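Side-chain contacts in putative lipoprotein YcdA (Bacillus subtilis subsp. subtilis str. 168, PDB 4R4G), which is of unknown function but is probably a membrane-attached lipoprotein, built of an N-terminal Ig-like domain and a C-terminal alpha/beta domain: residues A[75-80]-A[228-233]; A[253-258]-A[272-277]; A[151-156]-A[164-169]. All coordinates share one frame; numbering follows the deposited sequence.

How the interactions relate
Interaction 1 joins the two domains of the chain: the loop 75-80 of the N-terminal Ig-like domain meets the hairpin turn 228-233 of the C-terminal sheet, 148 residues apart. Interaction 3, between helices 145-157 and 165-170, falls in the sequence between those two segments and lies about 26 Å from interaction 1, centre to centre. Interaction 2 follows later, between helices 248-260 and 268-283, with centres about 53 Å from interaction 1 and 35 Å from interaction 3. Interactions 2 and 3 both pack helices within the C-terminal part, one at the surface and the other buried, whereas the surface contact of interaction 1 bridges domains.

Interaction 1: A[75-80]-A[228-233]; sequences DPEDYS and SISKDE
The hairpin turn carrying S230 and K231 meets E77 and D78 of a loop in the Ig-like domain, a polar surface contact between the two domains of the chain. The turn, of type II', links strands 221-230 and 233-244 and is closed by backbone hydrogen bonds in both directions between S230 and E233. K231 occupies its first corner with a positive phi, and from there its side chain runs extended beyond CG to D78. Its ammonium forms a salt bridge with the carboxylate, K231 NZ lying 3.5 Å from D78 OD2, a separation at which the hydrogen bond itself is weak. The two side chains meet at a slant. The other carboxylate oxygen serves the loop instead: D78 OD1 accepts from S80 N at 3.3 Å, which makes an Asx turn, and also from S80 OG at 2.7 Å. Both donors come from the same face of the carboxylate, 51° and 53° out of its plane, so D78 is held by its own loop while its second oxygen is turned to the neighbouring domain. Beside this pair, E77 lies against S230, with E77 CB 3.5 Å from S230 OG. That hydroxyl makes a weak hydrogen bond back to I229 O, at 3.0 Å. E77 CG stands anti to the backbone N (chi1 180°) and the chain then bends at chi2, keeping the carboxylate near the serine; E77 OE1 remains 6.3 Å from K231 NZ. E77 also touches S28 in another loop. With just 136 Å² buried in all and one stretched ion pair, this patch alone probably contributes modestly to the domain interface, although the acidic loop would be expected to favour the lysine electrostatically even without close contact to E77.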
ATOM      1  N   ASP A  75       9.571  14.045  10.064  1.00 64.24           N
ATOM      2  CA  ASP A  75       9.254  14.912   8.948  1.00 64.64           C
ATOM      3  C   ASP A  75       8.374  14.183   7.966  1.00 67.35           C
ATOM      4  O   ASP A  75       8.584  12.982   7.763  1.00 67.07           O
ATOM      5  CB  ASP A  75      10.554  15.411   8.258  1.00 68.05           C
ATOM      6  CG  ASP A  75      11.314  16.487   9.004  1.00 78.94           C
ATOM      7  OD1 ASP A  75      10.676  17.410   9.513  1.00 81.59           O
ATOM      8  OD2 ASP A  75      12.555  16.413   9.050  1.00 87.35           O
ATOM      9  N   PRO A  76       7.413  14.882   7.302  1.00 63.88           N
ATOM     10  CA  PRO A  76       6.615  14.211   6.262  1.00 63.38           C
ATOM     11  C   PRO A  76       7.468  14.053   4.984  1.00 71.74           C
ATOM     12  O   PRO A  76       8.606  14.530   4.983  1.00 72.98           O
ATOM     13  CB  PRO A  76       5.439  15.185   6.069  1.00 65.53           C
ATOM     14  CG  PRO A  76       6.017  16.511   6.317  1.00 71.07           C
ATOM     15  CD  PRO A  76       7.074  16.324   7.383  1.00 65.89           C
ATOM     16  N   GLU A  77       6.940  13.423   3.891  1.00 69.83           N
ATOM     17  CA  GLU A  77       7.707  13.291   2.644  1.00 70.82           C
ATOM     18  C   GLU A  77       7.966  14.680   2.064  1.00 76.14           C
ATOM     19  O   GLU A  77       9.074  14.946   1.618  1.00 77.39           O
ATOM     20  CB  GLU A  77       6.994  12.384   1.634  1.00 72.21           C
ATOM     21  CG  GLU A  77       7.717  12.186   0.302  1.00 79.04           C
ATOM     22  CD  GLU A  77       7.307  13.112  -0.830  1.00100.98           C
ATOM     23  OE1 GLU A  77       6.246  13.770  -0.716  1.00 91.52           O
ATOM     24  OE2 GLU A  77       8.032  13.150  -1.851  1.00100.54           O
ATOM     25  N   ASP A  78       6.976  15.582   2.129  1.00 72.41           N
ATOM     26  CA  ASP A  78       7.142  16.941   1.634  1.00 74.37           C
ATOM     27  C   ASP A  78       7.148  17.866   2.839  1.00 79.86           C
ATOM     28  O   ASP A  78       6.092  18.183   3.379  1.00 79.22           O
ATOM     29  CB  ASP A  78       6.033  17.275   0.623  1.00 77.29           C
ATOM     30  CG  ASP A  78       6.110  18.624  -0.044  1.00 92.48           C
ATOM     31  OD1 ASP A  78       7.014  19.415   0.304  1.00 95.00           O
ATOM     32  OD2 ASP A  78       5.240  18.913  -0.883  1.00102.34           O
ATOM     33  N   TYR A  79       8.350  18.297   3.271  1.00 77.77           N
ATOM     34  CA  TYR A  79       8.535  19.132   4.453  1.00 77.00           C
ATOM     35  C   TYR A  79       7.656  20.394   4.419  1.00 83.44           C
ATOM     36  O   TYR A  79       7.379  20.944   5.483  1.00 83.96           O
ATOM     37  CB  TYR A  79      10.018  19.504   4.663  1.00 79.43           C
ATOM     38  CG  TYR A  79      10.259  20.240   5.965  1.00 80.09           C
ATOM     39  CD1 TYR A  79      10.229  19.567   7.182  1.00 79.16           C
ATOM     40  CD2 TYR A  79      10.461  21.615   5.986  1.00 82.85           C
ATOM     41  CE1 TYR A  79      10.412  20.239   8.383  1.00 78.25           C
ATOM     42  CE2 TYR A  79      10.625  22.303   7.189  1.00 82.88           C
ATOM     43  CZ  TYR A  79      10.586  21.607   8.387  1.00 86.67           C
ATOM     44  OH  TYR A  79      10.762  22.232   9.599  1.00 89.15           O
ATOM     45  N   SER A  80       7.184  20.838   3.229  1.00 80.67           N
ATOM     46  CA  SER A  80       6.310  22.013   3.127  1.00 80.94           C
ATOM     47  C   SER A  80       4.977  21.744   3.832  1.00 81.52           C
ATOM     48  O   SER A  80       4.326  22.700   4.235  1.00 83.93           O
ATOM     49  CB  SER A  80       6.085  22.425   1.675  1.00 86.61           C
ATOM     50  OG  SER A  80       5.347  21.460   0.939  1.00 94.85           O
ATOM     51  N   SER A 228       3.872   3.482   2.502  1.00 68.02           N
ATOM     52  CA  SER A 228       3.902   4.952   2.490  1.00 68.50           C
ATOM     53  C   SER A 228       2.800   5.531   1.640  1.00 73.73           C
ATOM     54  O   SER A 228       2.446   4.956   0.621  1.00 74.65           O
ATOM     55  CB  SER A 228       5.242   5.475   1.983  1.00 72.20           C
ATOM     56  OG  SER A 228       5.638   4.859   0.771  1.00 80.21           O
ATOM     57  N   ILE A 229       2.236   6.648   2.079  1.00 70.98           N
ATOM     58  CA  ILE A 229       1.221   7.421   1.364  1.00 73.09           C
ATOM     59  C   ILE A 229       1.765   8.823   1.233  1.00 83.72           C
ATOM     60  O   ILE A 229       2.318   9.371   2.200  1.00 83.26           O
ATOM     61  CB  ILE A 229      -0.193   7.422   2.007  1.00 75.42           C
ATOM     62  CG1 ILE A 229      -0.696   5.999   2.275  1.00 74.41           C
ATOM     63  CG2 ILE A 229      -1.201   8.251   1.159  1.00 77.00           C
ATOM     64  CD1 ILE A 229      -1.535   5.889   3.449  1.00 78.68           C
ATOM     65  N   SER A 230       1.630   9.390   0.027  1.00 85.04           N
ATOM     66  CA  SER A 230       2.104  10.720  -0.295  1.00 87.32           C
ATOM     67  C   SER A 230       1.177  11.337  -1.319  1.00 93.21           C
ATOM     68  O   SER A 230       1.274  11.110  -2.532  1.00 92.43           O
ATOM     69  CB  SER A 230       3.559  10.698  -0.768  1.00 93.55           C
ATOM     70  OG  SER A 230       4.464  10.315   0.261  1.00102.64           O
ATOM     71  N   LYS A 231       0.241  12.113  -0.774  1.00 92.15           N
ATOM     72  CA  LYS A 231      -0.783  12.888  -1.454  1.00 94.34           C
ATOM     73  C   LYS A 231      -1.741  11.929  -2.146  1.00 96.69           C
ATOM     74  O   LYS A 231      -2.399  11.168  -1.436  1.00 94.63           O
ATOM     75  CB  LYS A 231      -0.171  13.971  -2.381  1.00100.07           C
ATOM     76  CG  LYS A 231       0.605  15.046  -1.604  1.00111.89           C
ATOM     77  CD  LYS A 231       1.332  16.019  -2.516  1.00125.93           C
ATOM     78  CE  LYS A 231       1.988  17.148  -1.753  1.00136.07           C
ATOM     79  NZ  LYS A 231       2.322  18.288  -2.653  1.00147.16           N
ATOM     80  N   ASP A 232      -1.800  11.922  -3.485  1.00 95.27           N
ATOM     81  CA  ASP A 232      -2.726  11.072  -4.233  1.00 95.57           C
ATOM     82  C   ASP A 232      -2.116   9.717  -4.667  1.00 95.77           C
ATOM     83  O   ASP A 232      -2.718   9.014  -5.488  1.00 96.42           O
ATOM     84  CB  ASP A 232      -3.279  11.838  -5.449  1.00101.47           C
ATOM     85  CG  ASP A 232      -4.594  12.555  -5.167  1.00120.94           C
ATOM     86  OD1 ASP A 232      -4.734  13.134  -4.058  1.00122.80           O
ATOM     87  OD2 ASP A 232      -5.485  12.535  -6.051  1.00130.42           O
ATOM     88  N   GLU A 233      -0.965   9.323  -4.092  1.00 88.37           N
ATOM     89  CA  GLU A 233      -0.374   8.048  -4.471  1.00 86.18           C
ATOM     90  C   GLU A 233       0.338   7.349  -3.309  1.00 85.61           C
ATOM     91  O   GLU A 233       1.079   7.985  -2.547  1.00 84.90           O
ATOM     92  CB  GLU A 233       0.540   8.159  -5.720  1.00 89.45           C
ATOM     93  CG  GLU A 233       1.755   9.077  -5.679  1.00103.42           C
ATOM     94  CD  GLU A 233       2.555   9.135  -6.977  1.00128.70           C
ATOM     95  OE1 GLU A 233       1.945   9.266  -8.066  1.00112.08           O
ATOM     96  OE2 GLU A 233       3.804   9.060  -6.896  1.00125.19           O
TER

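Interaction 2: A[253-258]-A[272-277]; sequences EDKVKD and VKYALQ
Y274 brings one edge of its ring up to the backbone of K255, overlapping the flank of helix 248-260. The ring carbon Y274 CE2 lies 3.3 Å from K255 O, and the carbonyl oxygen stays near the plane of the ring. With CG anti to the backbone N (chi1 176°), the tyrosine extends across the gap between the helices. Its hydroxyl then meets the aliphatic part of the lysine, Y274 OH being 3.7 Å from K255 CD, and the two side chains cross at about a right angle. The lysine chain bends at chi2, and K255 also touches V278 and E282 farther along the partner helix. At the next residue of each helix, V256 CG2 packs on A275 CB at 3.7 Å, a small apolar pair at the level where the two backbones come nearest. The Y274 ring also stacks with Y259 of helix 248-260. An alanine in place of Y274 would remove the ring that bridges to K255, and would probably open a gap between the helices and leave Y259 without its stacking partner. The axes of the two segments approach to 9.7 Å and run at 131°, an oblique antiparallel pairing. The pair forms a helical hairpin with V256 and A275 along its inner side, Y274 reaching K262 in the connection, and Y199 from another loop covering V272, K273 and L276 on helix 268-283.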
ATOM      1  N   GLU A 253       6.528 -32.534 -20.764  1.00 94.05           N
ATOM      2  CA  GLU A 253       7.446 -33.409 -21.511  1.00 97.26           C
ATOM      3  C   GLU A 253       7.076 -34.888 -21.256  1.00101.14           C
ATOM      4  O   GLU A 253       6.943 -35.643 -22.218  1.00102.68           O
ATOM      5  CB  GLU A 253       8.920 -33.111 -21.112  1.00101.53           C
ATOM      6  CG  GLU A 253      10.010 -33.884 -21.865  1.00120.14           C
ATOM      7  CD  GLU A 253      11.372 -33.911 -21.179  1.00156.57           C
ATOM      8  OE1 GLU A 253      11.931 -32.824 -20.901  1.00159.39           O
ATOM      9  OE2 GLU A 253      11.877 -35.025 -20.908  1.00155.23           O
ATOM     10  N   ASP A 254       6.826 -35.265 -19.977  1.00 96.33           N
ATOM     11  CA  ASP A 254       6.475 -36.634 -19.579  1.00 98.09           C
ATOM     12  C   ASP A 254       5.047 -37.002 -20.010  1.00101.89           C
ATOM     13  O   ASP A 254       4.815 -38.143 -20.377  1.00103.65           O
ATOM     14  CB  ASP A 254       6.671 -36.873 -18.056  1.00100.68           C
ATOM     15  CG  ASP A 254       8.094 -36.687 -17.509  1.00109.10           C
ATOM     16  OD1 ASP A 254       9.067 -37.070 -18.205  1.00110.22           O
ATOM     17  OD2 ASP A 254       8.234 -36.193 -16.376  1.00116.70           O
ATOM     18  N   LYS A 255       4.112 -36.057 -20.006  1.00 97.39           N
ATOM     19  CA  LYS A 255       2.738 -36.349 -20.416  1.00 97.22           C
ATOM     20  C   LYS A 255       2.647 -36.482 -21.944  1.00105.78           C
ATOM     21  O   LYS A 255       1.847 -37.279 -22.459  1.00104.90           O
ATOM     22  CB  LYS A 255       1.776 -35.273 -19.887  1.00 96.07           C
ATOM     23  CG  LYS A 255       1.128 -35.631 -18.545  1.00 97.82           C
ATOM     24  CD  LYS A 255      -0.245 -36.243 -18.782  1.00112.08           C
ATOM     25  CE  LYS A 255      -1.143 -36.277 -17.573  1.00127.68           C
ATOM     26  NZ  LYS A 255      -2.532 -36.685 -17.944  1.00135.52           N
ATOM     27  N   VAL A 256       3.506 -35.708 -22.653  1.00105.71           N
ATOM     28  CA  VAL A 256       3.641 -35.675 -24.114  1.00106.34           C
ATOM     29  C   VAL A 256       4.226 -37.010 -24.552  1.00112.29           C
ATOM     30  O   VAL A 256       3.704 -37.603 -25.490  1.00111.18           O
ATOM     31  CB  VAL A 256       4.483 -34.452 -24.607  1.00110.52           C
ATOM     32  CG1 VAL A 256       5.036 -34.657 -26.018  1.00112.02           C
ATOM     33  CG2 VAL A 256       3.670 -33.164 -24.547  1.00107.62           C
ATOM     34  N   LYS A 257       5.298 -37.485 -23.861  1.00111.66           N
ATOM     35  CA  LYS A 257       5.940 -38.778 -24.141  1.00114.70           C
ATOM     36  C   LYS A 257       4.929 -39.914 -23.942  1.00121.29           C
ATOM     37  O   LYS A 257       4.825 -40.788 -24.799  1.00122.54           O
ATOM     38  CB  LYS A 257       7.182 -39.000 -23.259  1.00118.69           C
ATOM     39  CG  LYS A 257       8.422 -38.211 -23.675  1.00123.76           C
ATOM     40  CD  LYS A 257       9.590 -38.517 -22.742  1.00133.83           C
ATOM     41  CE  LYS A 257      10.666 -37.461 -22.764  1.00136.83           C
ATOM     42  NZ  LYS A 257      11.631 -37.638 -21.645  1.00139.66           N
ATOM     43  N   ASP A 258       4.135 -39.846 -22.852  1.00118.91           N
ATOM     44  CA  ASP A 258       3.075 -40.795 -22.493  1.00120.37           C
ATOM     45  C   ASP A 258       1.985 -40.866 -23.584  1.00124.17           C
ATOM     46  O   ASP A 258       1.288 -41.872 -23.650  1.00124.87           O
ATOM     47  CB  ASP A 258       2.450 -40.404 -21.136  1.00122.11           C
ATOM     48  CG  ASP A 258       1.767 -41.542 -20.404  1.00138.40           C
ATOM     49  OD1 ASP A 258       0.702 -41.999 -20.876  1.00140.68           O
ATOM     50  OD2 ASP A 258       2.273 -41.950 -19.341  1.00145.04           O
ATOM     51  N   VAL A 272       1.312 -31.027 -30.025  1.00103.57           N
ATOM     52  CA  VAL A 272       1.323 -29.638 -29.541  1.00101.43           C
ATOM     53  C   VAL A 272      -0.033 -29.336 -28.895  1.00100.31           C
ATOM     54  O   VAL A 272      -0.069 -28.858 -27.765  1.00 98.93           O
ATOM     55  CB  VAL A 272       1.691 -28.616 -30.656  1.00106.53           C
ATOM     56  CG1 VAL A 272       1.158 -27.212 -30.348  1.00105.51           C
ATOM     57  CG2 VAL A 272       3.197 -28.570 -30.868  1.00108.23           C
ATOM     58  N   LYS A 273      -1.133 -29.660 -29.598  1.00 94.61           N
ATOM     59  CA  LYS A 273      -2.495 -29.444 -29.118  1.00 92.46           C
ATOM     60  C   LYS A 273      -2.732 -30.195 -27.801  1.00 93.13           C
ATOM     61  O   LYS A 273      -3.271 -29.597 -26.865  1.00 93.37           O
ATOM     62  CB  LYS A 273      -3.529 -29.820 -30.196  1.00 95.84           C
ATOM     63  CG  LYS A 273      -3.802 -28.629 -31.128  1.00116.22           C
ATOM     64  CD  LYS A 273      -4.261 -29.002 -32.534  1.00126.36           C
ATOM     65  CE  LYS A 273      -4.444 -27.762 -33.382  1.00135.69           C
ATOM     66  NZ  LYS A 273      -5.215 -28.035 -34.623  1.00144.80           N
ATOM     67  N   TYR A 274      -2.235 -31.444 -27.687  1.00 86.42           N
ATOM     68  CA  TYR A 274      -2.358 -32.237 -26.467  1.00 84.45           C
ATOM     69  C   TYR A 274      -1.564 -31.597 -25.326  1.00 87.17           C
ATOM     70  O   TYR A 274      -2.033 -31.596 -24.183  1.00 87.54           O
ATOM     71  CB  TYR A 274      -1.904 -33.684 -26.704  1.00 86.05           C
ATOM     72  CG  TYR A 274      -1.911 -34.542 -25.455  1.00 88.19           C
ATOM     73  CD1 TYR A 274      -3.102 -35.053 -24.941  1.00 90.15           C
ATOM     74  CD2 TYR A 274      -0.729 -34.850 -24.789  1.00 89.89           C
ATOM     75  CE1 TYR A 274      -3.115 -35.840 -23.787  1.00 91.63           C
ATOM     76  CE2 TYR A 274      -0.730 -35.636 -23.637  1.00 92.04           C
ATOM     77  CZ  TYR A 274      -1.922 -36.147 -23.151  1.00 99.91           C
ATOM     78  OH  TYR A 274      -1.915 -36.920 -22.010  1.00104.04           O
ATOM     79  N   ALA A 275      -0.362 -31.063 -25.625  1.00 81.79           N
ATOM     80  CA  ALA A 275       0.472 -30.420 -24.618  1.00 80.24           C
ATOM     81  C   ALA A 275      -0.265 -29.214 -24.027  1.00 84.46           C
ATOM     82  O   ALA A 275      -0.282 -29.055 -22.815  1.00 84.43           O
ATOM     83  CB  ALA A 275       1.797 -29.999 -25.225  1.00 81.36           C
ATOM     84  N   LEU A 276      -0.951 -28.423 -24.872  1.00 80.51           N
ATOM     85  CA  LEU A 276      -1.707 -27.248 -24.444  1.00 79.22           C
ATOM     86  C   LEU A 276      -2.942 -27.642 -23.610  1.00 81.61           C
ATOM     87  O   LEU A 276      -3.483 -26.805 -22.865  1.00 81.08           O
ATOM     88  CB  LEU A 276      -2.126 -26.411 -25.677  1.00 79.31           C
ATOM     89  CG  LEU A 276      -0.993 -25.815 -26.532  1.00 84.14           C
ATOM     90  CD1 LEU A 276      -1.490 -25.424 -27.878  1.00 84.95           C
ATOM     91  CD2 LEU A 276      -0.312 -24.634 -25.852  1.00 83.84           C
ATOM     92  N   GLN A 277      -3.384 -28.908 -23.754  1.00 76.54           N
ATOM     93  CA  GLN A 277      -4.519 -29.470 -23.035  1.00 76.52           C
ATOM     94  C   GLN A 277      -4.126 -29.923 -21.622  1.00 82.55           C
ATOM     95  O   GLN A 277      -4.898 -29.693 -20.688  1.00 81.55           O
ATOM     96  CB  GLN A 277      -5.123 -30.657 -23.797  1.00 78.80           C
ATOM     97  CG  GLN A 277      -5.972 -30.291 -25.006  1.00 99.32           C
ATOM     98  CD  GLN A 277      -6.283 -31.493 -25.879  1.00124.50           C
ATOM     99  OE1 GLN A 277      -6.472 -32.630 -25.402  1.00120.94           O
ATOM    100  NE2 GLN A 277      -6.352 -31.261 -27.190  1.00116.23           N
TER

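Interaction 3: A[151-156]-A[164-169]; sequences SAYVDV and ADFEKI
F166 points the edge of its ring at the face of Y153, and V156 closes over one face of that same phenylalanine. The two aromatic planes stand at 77° with centroids 5.1 Å apart, a T-shaped (edge-to-face) pair in which F166 CE1 sits over the centre of the tyrosine ring. Across F166, the V156 side chain makes a CH-pi contact: V156 CG2 lies over the ring face, 4.0 Å from the F166 centroid. V156 CG1 takes the position anti to the carbonyl carbon, and this sets CG2 between the backbone N and the carbonyl carbon, facing the ring. The phenylalanine CG is itself anti to its backbone N (chi1 -173°), which sends the ring out of its helix and into the groove lined by A152, Y153 and V156. A152 completes that lining, its CB 3.9 Å from F166 CD1, while I169 CG2 adds a looser apolar touch on the same methyl at 4.4 Å. Helix 174-192 contributes I177 to both rings and K174 to F166, and Y153 OH reaches L309 N by a weak hydrogen bond. The segment axes approach to 9.9 Å at 143°, an antiparallel pairing of two successive helices joined by a short connection. Such an alpha-alpha hairpin, with a buried aromatic pair, is consistent with the helical layer of an NTF2-like domain.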
ATOM      1  N   SER A 151      -4.912  -5.999  -3.345  1.00 68.25           N
ATOM      2  CA  SER A 151      -5.319  -7.385  -3.125  1.00 68.12           C
ATOM      3  C   SER A 151      -6.560  -7.722  -3.975  1.00 72.47           C
ATOM      4  O   SER A 151      -6.621  -8.838  -4.500  1.00 75.16           O
ATOM      5  CB  SER A 151      -5.583  -7.634  -1.640  1.00 72.87           C
ATOM      6  OG  SER A 151      -5.685  -9.015  -1.335  1.00 88.84           O
ATOM      7  N   ALA A 152      -7.520  -6.761  -4.140  1.00 66.87           N
ATOM      8  CA  ALA A 152      -8.734  -6.924  -4.969  1.00 67.44           C
ATOM      9  C   ALA A 152      -8.365  -7.113  -6.444  1.00 71.94           C
ATOM     10  O   ALA A 152      -8.967  -7.941  -7.122  1.00 72.87           O
ATOM     11  CB  ALA A 152      -9.653  -5.721  -4.816  1.00 69.29           C
ATOM     12  N   TYR A 153      -7.348  -6.363  -6.926  1.00 67.64           N
ATOM     13  CA  TYR A 153      -6.808  -6.459  -8.275  1.00 66.83           C
ATOM     14  C   TYR A 153      -6.248  -7.849  -8.490  1.00 68.92           C
ATOM     15  O   TYR A 153      -6.547  -8.461  -9.503  1.00 70.45           O
ATOM     16  CB  TYR A 153      -5.712  -5.404  -8.505  1.00 68.31           C
ATOM     17  CG  TYR A 153      -6.199  -4.112  -9.123  1.00 72.66           C
ATOM     18  CD1 TYR A 153      -6.284  -3.965 -10.503  1.00 75.86           C
ATOM     19  CD2 TYR A 153      -6.537  -3.019  -8.328  1.00 74.30           C
ATOM     20  CE1 TYR A 153      -6.697  -2.767 -11.078  1.00 79.21           C
ATOM     21  CE2 TYR A 153      -6.954  -1.815  -8.893  1.00 76.94           C
ATOM     22  CZ  TYR A 153      -7.041  -1.696 -10.268  1.00 87.74           C
ATOM     23  OH  TYR A 153      -7.469  -0.518 -10.827  1.00 93.48           O
ATOM     24  N   VAL A 154      -5.481  -8.369  -7.518  1.00 63.21           N
ATOM     25  CA  VAL A 154      -4.876  -9.708  -7.554  1.00 61.14           C
ATOM     26  C   VAL A 154      -5.997 -10.767  -7.598  1.00 64.46           C
ATOM     27  O   VAL A 154      -5.951 -11.678  -8.433  1.00 63.35           O
ATOM     28  CB  VAL A 154      -3.872  -9.922  -6.379  1.00 62.70           C
ATOM     29  CG1 VAL A 154      -3.442 -11.383  -6.256  1.00 62.94           C
ATOM     30  CG2 VAL A 154      -2.647  -9.045  -6.563  1.00 60.97           C
ATOM     31  N   ASP A 155      -7.026 -10.594  -6.768  1.00 62.00           N
ATOM     32  CA  ASP A 155      -8.167 -11.505  -6.708  1.00 63.55           C
ATOM     33  C   ASP A 155      -8.843 -11.680  -8.077  1.00 69.78           C
ATOM     34  O   ASP A 155      -8.945 -12.810  -8.573  1.00 69.79           O
ATOM     35  CB  ASP A 155      -9.189 -10.996  -5.678  1.00 66.38           C
ATOM     36  CG  ASP A 155      -8.981 -11.454  -4.247  1.00 74.75           C
ATOM     37  OD1 ASP A 155      -7.885 -11.975  -3.935  1.00 74.26           O
ATOM     38  OD2 ASP A 155      -9.919 -11.315  -3.447  1.00 82.89           O
ATOM     39  N   VAL A 156      -9.253 -10.559  -8.707  1.00 66.80           N
ATOM     40  CA  VAL A 156      -9.966 -10.588  -9.984  1.00 66.96           C
ATOM     41  C   VAL A 156      -9.054 -10.954 -11.160  1.00 70.13           C
ATOM     42  O   VAL A 156      -9.490 -11.733 -12.007  1.00 72.95           O
ATOM     43  CB  VAL A 156     -10.767  -9.292 -10.281  1.00 71.72           C
ATOM     44  CG1 VAL A 156     -11.751  -8.990  -9.159  1.00 72.85           C
ATOM     45  CG2 VAL A 156      -9.861  -8.096 -10.537  1.00 70.65           C
ATOM     46  N   ALA A 164     -17.140  -8.559  -5.015  1.00 99.35           N
ATOM     47  CA  ALA A 164     -18.178  -7.534  -5.199  1.00102.30           C
ATOM     48  C   ALA A 164     -17.680  -6.152  -4.775  1.00105.21           C
ATOM     49  O   ALA A 164     -18.215  -5.121  -5.198  1.00106.79           O
ATOM     50  CB  ALA A 164     -19.421  -7.908  -4.420  1.00106.61           C
ATOM     51  N   ASP A 165     -16.617  -6.149  -3.978  1.00 98.49           N
ATOM     52  CA  ASP A 165     -15.987  -4.943  -3.500  1.00 97.22           C
ATOM     53  C   ASP A 165     -15.129  -4.256  -4.568  1.00 95.04           C
ATOM     54  O   ASP A 165     -14.924  -3.048  -4.459  1.00 95.80           O
ATOM     55  CB  ASP A 165     -15.117  -5.278  -2.281  1.00 98.33           C
ATOM     56  CG  ASP A 165     -15.848  -5.334  -0.951  1.00118.04           C
ATOM     57  OD1 ASP A 165     -17.099  -5.167  -0.944  1.00123.26           O
ATOM     58  OD2 ASP A 165     -15.173  -5.534   0.086  1.00123.31           O
ATOM     59  N   PHE A 166     -14.620  -5.007  -5.576  1.00 85.12           N
ATOM     60  CA  PHE A 166     -13.698  -4.511  -6.606  1.00 81.00           C
ATOM     61  C   PHE A 166     -14.079  -3.147  -7.193  1.00 86.04           C
ATOM     62  O   PHE A 166     -13.269  -2.221  -7.128  1.00 83.61           O
ATOM     63  CB  PHE A 166     -13.488  -5.519  -7.754  1.00 80.55           C
ATOM     64  CG  PHE A 166     -12.420  -5.068  -8.727  1.00 78.95           C
ATOM     65  CD1 PHE A 166     -11.073  -5.110  -8.378  1.00 78.46           C
ATOM     66  CD2 PHE A 166     -12.763  -4.518  -9.954  1.00 80.96           C
ATOM     67  CE1 PHE A 166     -10.092  -4.656  -9.259  1.00 78.02           C
ATOM     68  CE2 PHE A 166     -11.780  -4.055 -10.826  1.00 82.33           C
ATOM     69  CZ  PHE A 166     -10.452  -4.154 -10.485  1.00 78.13           C
ATOM     70  N   GLU A 167     -15.262  -3.031  -7.787  1.00 86.31           N
ATOM     71  CA  GLU A 167     -15.691  -1.776  -8.391  1.00 88.99           C
ATOM     72  C   GLU A 167     -15.724  -0.658  -7.333  1.00 97.14           C
ATOM     73  O   GLU A 167     -15.103   0.384  -7.550  1.00 97.47           O
ATOM     74  CB  GLU A 167     -17.049  -1.943  -9.075  1.00 93.52           C
ATOM     75  CG  GLU A 167     -17.103  -3.156  -9.999  1.00102.24           C
ATOM     76  CD  GLU A 167     -17.425  -2.900 -11.460  1.00122.77           C
ATOM     77  OE1 GLU A 167     -17.890  -1.785 -11.798  1.00143.09           O
ATOM     78  OE2 GLU A 167     -17.234  -3.835 -12.270  1.00100.32           O
ATOM     79  N   LYS A 168     -16.350  -0.916  -6.159  1.00 95.56           N
ATOM     80  CA  LYS A 168     -16.476   0.044  -5.048  1.00 96.64           C
ATOM     81  C   LYS A 168     -15.121   0.559  -4.568  1.00 96.65           C
ATOM     82  O   LYS A 168     -14.940   1.764  -4.392  1.00 96.87           O
ATOM     83  CB  LYS A 168     -17.228  -0.576  -3.836  1.00101.72           C
ATOM     84  CG  LYS A 168     -18.608  -1.185  -4.136  1.00133.13           C
ATOM     85  CD  LYS A 168     -19.018  -2.253  -3.095  1.00144.84           C
ATOM     86  CE  LYS A 168     -20.240  -3.050  -3.506  1.00149.74           C
ATOM     87  NZ  LYS A 168     -20.424  -4.257  -2.658  1.00149.54           N
ATOM     88  N   ILE A 169     -14.182  -0.363  -4.359  1.00 89.24           N
ATOM     89  CA  ILE A 169     -12.851  -0.118  -3.822  1.00 85.34           C
ATOM     90  C   ILE A 169     -11.908   0.552  -4.848  1.00 84.77           C
ATOM     91  O   ILE A 169     -11.177   1.454  -4.463  1.00 83.66           O
ATOM     92  CB  ILE A 169     -12.313  -1.492  -3.297  1.00 86.52           C
ATOM     93  CG1 ILE A 169     -12.802  -1.749  -1.858  1.00 88.80           C
ATOM     94  CG2 ILE A 169     -10.803  -1.682  -3.415  1.00 82.41           C
ATOM     95  CD1 ILE A 169     -12.400  -3.171  -1.265  1.00102.33           C
TER